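Local coordinates for protein hyaluronidase (Thermobaculum terrenum, PDB 5DIY) that probably removes N-acetylglucosamine from O-GlcNAc-modified proteins as a family 84 glycoside hydrolase, at residues Q160-P165 against P217-D222. Numbering follows the deposited sequence.
Sequences QIIMCP and PATLWD. With NAG (2-acetamido-2-deoxy-beta-D-glucopyranose), chain E.
The indole of Trp221 carries the acetamido methyl of the bound N-acetylglucosamine over one face, NAG C8 lying 3.4 Å above the ring plane near its centre. The amide oxygen is over that face as well, with NAG O7 3.6 Å from Trp221 NE1. Cys164 comes up to the six-membered ring obliquely, a sulfur-aromatic contact with its SG 50° off the ring normal. The nearest ring atom is Trp221 CZ3, 3.9 Å from Cys164 SG. With Trp221 CG anti to the backbone N (chi1 -180°), the indole reaches the thiol. The same SG also touches the sugar, 3.7 Å from NAG C8, giving the methyl a wall of sulfur beside its aromatic floor. These are strands five and seven of an eight-stranded parallel TIM barrel, separated by strand 189-192, whose Phe191 meets Trp221 edge-to-face; their side chains meet inside the barrel with no hydrogen bond between the two segments. Reducing Trp221 to an alanine is likely to leave the acetamido group without its aromatic floor and Cys164 SG without its ring partner. One pair earlier along both strands, Ile162 and Thr219 cross at about a right angle, Ile162 CD1 resting 3.9 Å from Thr219 CG2. Asp119, Lys43, Asp228 and the carbonyl of Gly12 hydrogen-bond the sugar.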
ATOM      1  N   GLN C 160       8.061 -19.875  19.073  1.00 39.31           N
ATOM      2  CA  GLN C 160       8.744 -18.825  18.329  1.00 38.98           C
ATOM      3  C   GLN C 160       7.997 -17.531  18.524  1.00 36.02           C
ATOM      4  O   GLN C 160       6.772 -17.496  18.389  1.00 36.73           O
ATOM      5  CB  GLN C 160       8.795 -19.164  16.841  1.00 41.73           C
ATOM      6  CG  GLN C 160       9.838 -20.208  16.500  1.00 44.52           C
ATOM      7  CD  GLN C 160       9.774 -20.655  15.057  1.00 48.26           C
ATOM      8  OE1 GLN C 160       8.710 -20.646  14.437  1.00 51.36           O
ATOM      9  NE2 GLN C 160      10.917 -21.067  14.516  1.00 50.03           N
ATOM     10  N   ILE C 161       8.738 -16.481  18.848  1.00 32.02           N
ATOM     11  CA  ILE C 161       8.184 -15.152  18.962  1.00 31.01           C
ATOM     12  C   ILE C 161       8.792 -14.282  17.867  1.00 29.11           C
ATOM     13  O   ILE C 161      10.004 -14.293  17.640  1.00 28.87           O
ATOM     14  CB  ILE C 161       8.432 -14.522  20.354  1.00 31.46           C
ATOM     15  CG1 ILE C 161       7.693 -15.320  21.436  1.00 31.89           C
ATOM     16  CG2 ILE C 161       7.965 -13.056  20.380  1.00 31.57           C
ATOM     17  CD1 ILE C 161       8.113 -14.980  22.854  1.00 32.26           C
ATOM     18  N   ILE C 162       7.926 -13.537  17.194  1.00 27.60           N
ATOM     19  CA  ILE C 162       8.342 -12.448  16.321  1.00 26.98           C
ATOM     20  C   ILE C 162       7.794 -11.172  16.963  1.00 26.18           C
ATOM     21  O   ILE C 162       6.634 -11.118  17.366  1.00 25.57           O
ATOM     22  CB  ILE C 162       7.901 -12.645  14.843  1.00 26.76           C
ATOM     23  CG1 ILE C 162       8.442 -11.508  13.966  1.00 26.75           C
ATOM     24  CG2 ILE C 162       6.387 -12.759  14.693  1.00 26.41           C
ATOM     25  CD1 ILE C 162       8.482 -11.840  12.491  1.00 27.20           C
ATOM     26  N   MET C 163       8.650 -10.172  17.118  1.00 25.89           N
ATOM     27  CA  MET C 163       8.240  -8.922  17.736  1.00 26.73           C
ATOM     28  C   MET C 163       8.393  -7.789  16.739  1.00 26.38           C
ATOM     29  O   MET C 163       9.245  -7.849  15.850  1.00 27.35           O
ATOM     30  CB  MET C 163       9.026  -8.653  19.035  1.00 26.91           C
ATOM     31  CG  MET C 163      10.481  -8.210  18.879  1.00 27.60           C
ATOM     32  SD  MET C 163      10.732  -6.431  18.633  1.00 28.42           S
ATOM     33  CE  MET C 163      10.259  -5.776  20.235  1.00 27.74           C
ATOM     34  N   CYS C 164       7.552  -6.767  16.888  1.00 26.17           N
ATOM     35  CA  CYS C 164       7.693  -5.526  16.135  1.00 25.50           C
ATOM     36  C   CYS C 164       8.156  -4.453  17.109  1.00 25.28           C
ATOM     37  O   CYS C 164       7.478  -4.196  18.103  1.00 25.24           O
ATOM     38  CB  CYS C 164       6.388  -5.102  15.461  1.00 25.77           C
ATOM     39  SG  CYS C 164       6.616  -3.698  14.327  1.00 25.07           S
ATOM     40  N   PRO C 165       9.320  -3.834  16.840  1.00 24.98           N
ATOM     41  CA  PRO C 165       9.787  -2.771  17.724  1.00 25.26           C
ATOM     42  C   PRO C 165       8.962  -1.495  17.595  1.00 25.98           C
ATOM     43  O   PRO C 165       8.247  -1.308  16.609  1.00 26.95           O
ATOM     44  CB  PRO C 165      11.225  -2.532  17.274  1.00 25.40           C
ATOM     45  CG  PRO C 165      11.331  -3.088  15.896  1.00 25.26           C
ATOM     46  CD  PRO C 165      10.225  -4.068  15.701  1.00 24.76           C
ATOM     47  N   PRO C 217      19.698 -11.367  11.708  1.00 26.08           N
ATOM     48  CA  PRO C 217      18.969 -10.947  10.509  1.00 25.70           C
ATOM     49  C   PRO C 217      17.549 -10.504  10.862  1.00 24.99           C
ATOM     50  O   PRO C 217      16.872 -11.185  11.628  1.00 25.88           O
ATOM     51  CB  PRO C 217      18.939 -12.216   9.648  1.00 26.03           C
ATOM     52  CG  PRO C 217      20.061 -13.048  10.147  1.00 26.29           C
ATOM     53  CD  PRO C 217      20.141 -12.769  11.616  1.00 25.73           C
ATOM     54  N   ALA C 218      17.122  -9.359  10.338  1.00 24.35           N
ATOM     55  CA  ALA C 218      15.765  -8.856  10.569  1.00 23.97           C
ATOM     56  C   ALA C 218      14.770  -9.596   9.687  1.00 24.13           C
ATOM     57  O   ALA C 218      15.154 -10.224   8.708  1.00 24.09           O
ATOM     58  CB  ALA C 218      15.700  -7.367  10.281  1.00 23.90           C
ATOM     59  N   THR C 219      13.497  -9.538  10.068  1.00 24.66           N
ATOM     60  CA  THR C 219      12.394  -9.978   9.222  1.00 25.16           C
ATOM     61  C   THR C 219      11.751  -8.706   8.695  1.00 25.04           C
ATOM     62  O   THR C 219      11.529  -7.773   9.454  1.00 25.09           O
ATOM     63  CB  THR C 219      11.358 -10.796  10.020  1.00 25.38           C
ATOM     64  OG1 THR C 219      12.025 -11.837  10.740  1.00 25.87           O
ATOM     65  CG2 THR C 219      10.313 -11.418   9.088  1.00 25.20           C
ATOM     66  N   LEU C 220      11.482  -8.650   7.398  1.00 25.24           N
ATOM     67  CA  LEU C 220      10.893  -7.451   6.811  1.00 25.60           C
ATOM     68  C   LEU C 220       9.374  -7.478   6.911  1.00 25.18           C
ATOM     69  O   LEU C 220       8.731  -8.428   6.460  1.00 25.48           O
ATOM     70  CB  LEU C 220      11.313  -7.268   5.353  1.00 26.74           C
ATOM     71  CG  LEU C 220      12.673  -6.615   5.103  1.00 27.20           C
ATOM     72  CD1 LEU C 220      13.058  -6.831   3.646  1.00 28.20           C
ATOM     73  CD2 LEU C 220      12.661  -5.126   5.448  1.00 27.43           C
ATOM     74  N   TRP C 221       8.827  -6.440   7.537  1.00 24.24           N
ATOM     75  CA  TRP C 221       7.412  -6.097   7.459  1.00 23.98           C
ATOM     76  C   TRP C 221       7.372  -5.096   6.319  1.00 23.27           C
ATOM     77  O   TRP C 221       7.659  -3.924   6.519  1.00 23.54           O
ATOM     78  CB  TRP C 221       6.954  -5.454   8.778  1.00 24.63           C
ATOM     79  CG  TRP C 221       5.503  -5.042   8.876  1.00 24.78           C
ATOM     80  CD1 TRP C 221       4.715  -4.499   7.893  1.00 25.05           C
ATOM     81  CD2 TRP C 221       4.681  -5.113  10.046  1.00 24.98           C
ATOM     82  NE1 TRP C 221       3.462  -4.248   8.380  1.00 24.54           N
ATOM     83  CE2 TRP C 221       3.409  -4.610   9.695  1.00 24.81           C
ATOM     84  CE3 TRP C 221       4.894  -5.562  11.354  1.00 25.37           C
ATOM     85  CZ2 TRP C 221       2.352  -4.543  10.604  1.00 24.96           C
ATOM     86  CZ3 TRP C 221       3.845  -5.490  12.262  1.00 25.45           C
ATOM     87  CH2 TRP C 221       2.587  -4.987  11.880  1.00 25.68           C
ATOM     88  N   ASP C 222       7.032  -5.549   5.119  1.00 22.38           N
ATOM     89  CA  ASP C 222       7.094  -4.679   3.955  1.00 22.36           C
ATOM     90  C   ASP C 222       5.707  -4.102   3.690  1.00 22.70           C
ATOM     91  O   ASP C 222       4.773  -4.839   3.357  1.00 23.26           O
ATOM     92  CB  ASP C 222       7.633  -5.440   2.740  1.00 21.74           C
ATOM     93  CG  ASP C 222       8.338  -4.533   1.743  1.00 22.18           C
ATOM     94  OD1 ASP C 222       8.259  -3.293   1.873  1.00 22.05           O
ATOM     95  OD2 ASP C 222       8.999  -5.060   0.822  1.00 22.62           O
TER
HETATM   96  C1  NAG E 101       2.165   1.458  10.273  1.00 30.22           C
HETATM   97  C2  NAG E 101       1.634   0.151  10.895  1.00 28.79           C
HETATM   98  C3  NAG E 101       0.796  -0.705   9.941  1.00 28.24           C
HETATM   99  C4  NAG E 101       0.175   0.160   8.856  1.00 27.66           C
HETATM  100  C5  NAG E 101       1.294   0.786   8.040  1.00 28.46           C
HETATM  101  C6  NAG E 101       0.779   1.696   6.914  1.00 28.96           C
HETATM  102  C7  NAG E 101       3.765  -1.106  10.850  1.00 27.82           C
HETATM  103  C8  NAG E 101       4.731  -1.891  11.693  1.00 27.67           C
HETATM  104  N2  NAG E 101       2.707  -0.626  11.505  1.00 28.11           N
HETATM  105  O3  NAG E 101      -0.221  -1.377  10.692  1.00 27.75           O
HETATM  106  O4  NAG E 101      -0.621  -0.641   7.982  1.00 26.20           O
HETATM  107  O5  NAG E 101       2.254   1.480   8.843  1.00 29.59           O
HETATM  108  O6  NAG E 101      -0.120   2.696   7.400  1.00 28.75           O
HETATM  109  O7  NAG E 101       3.955  -0.922   9.655  1.00 27.28           O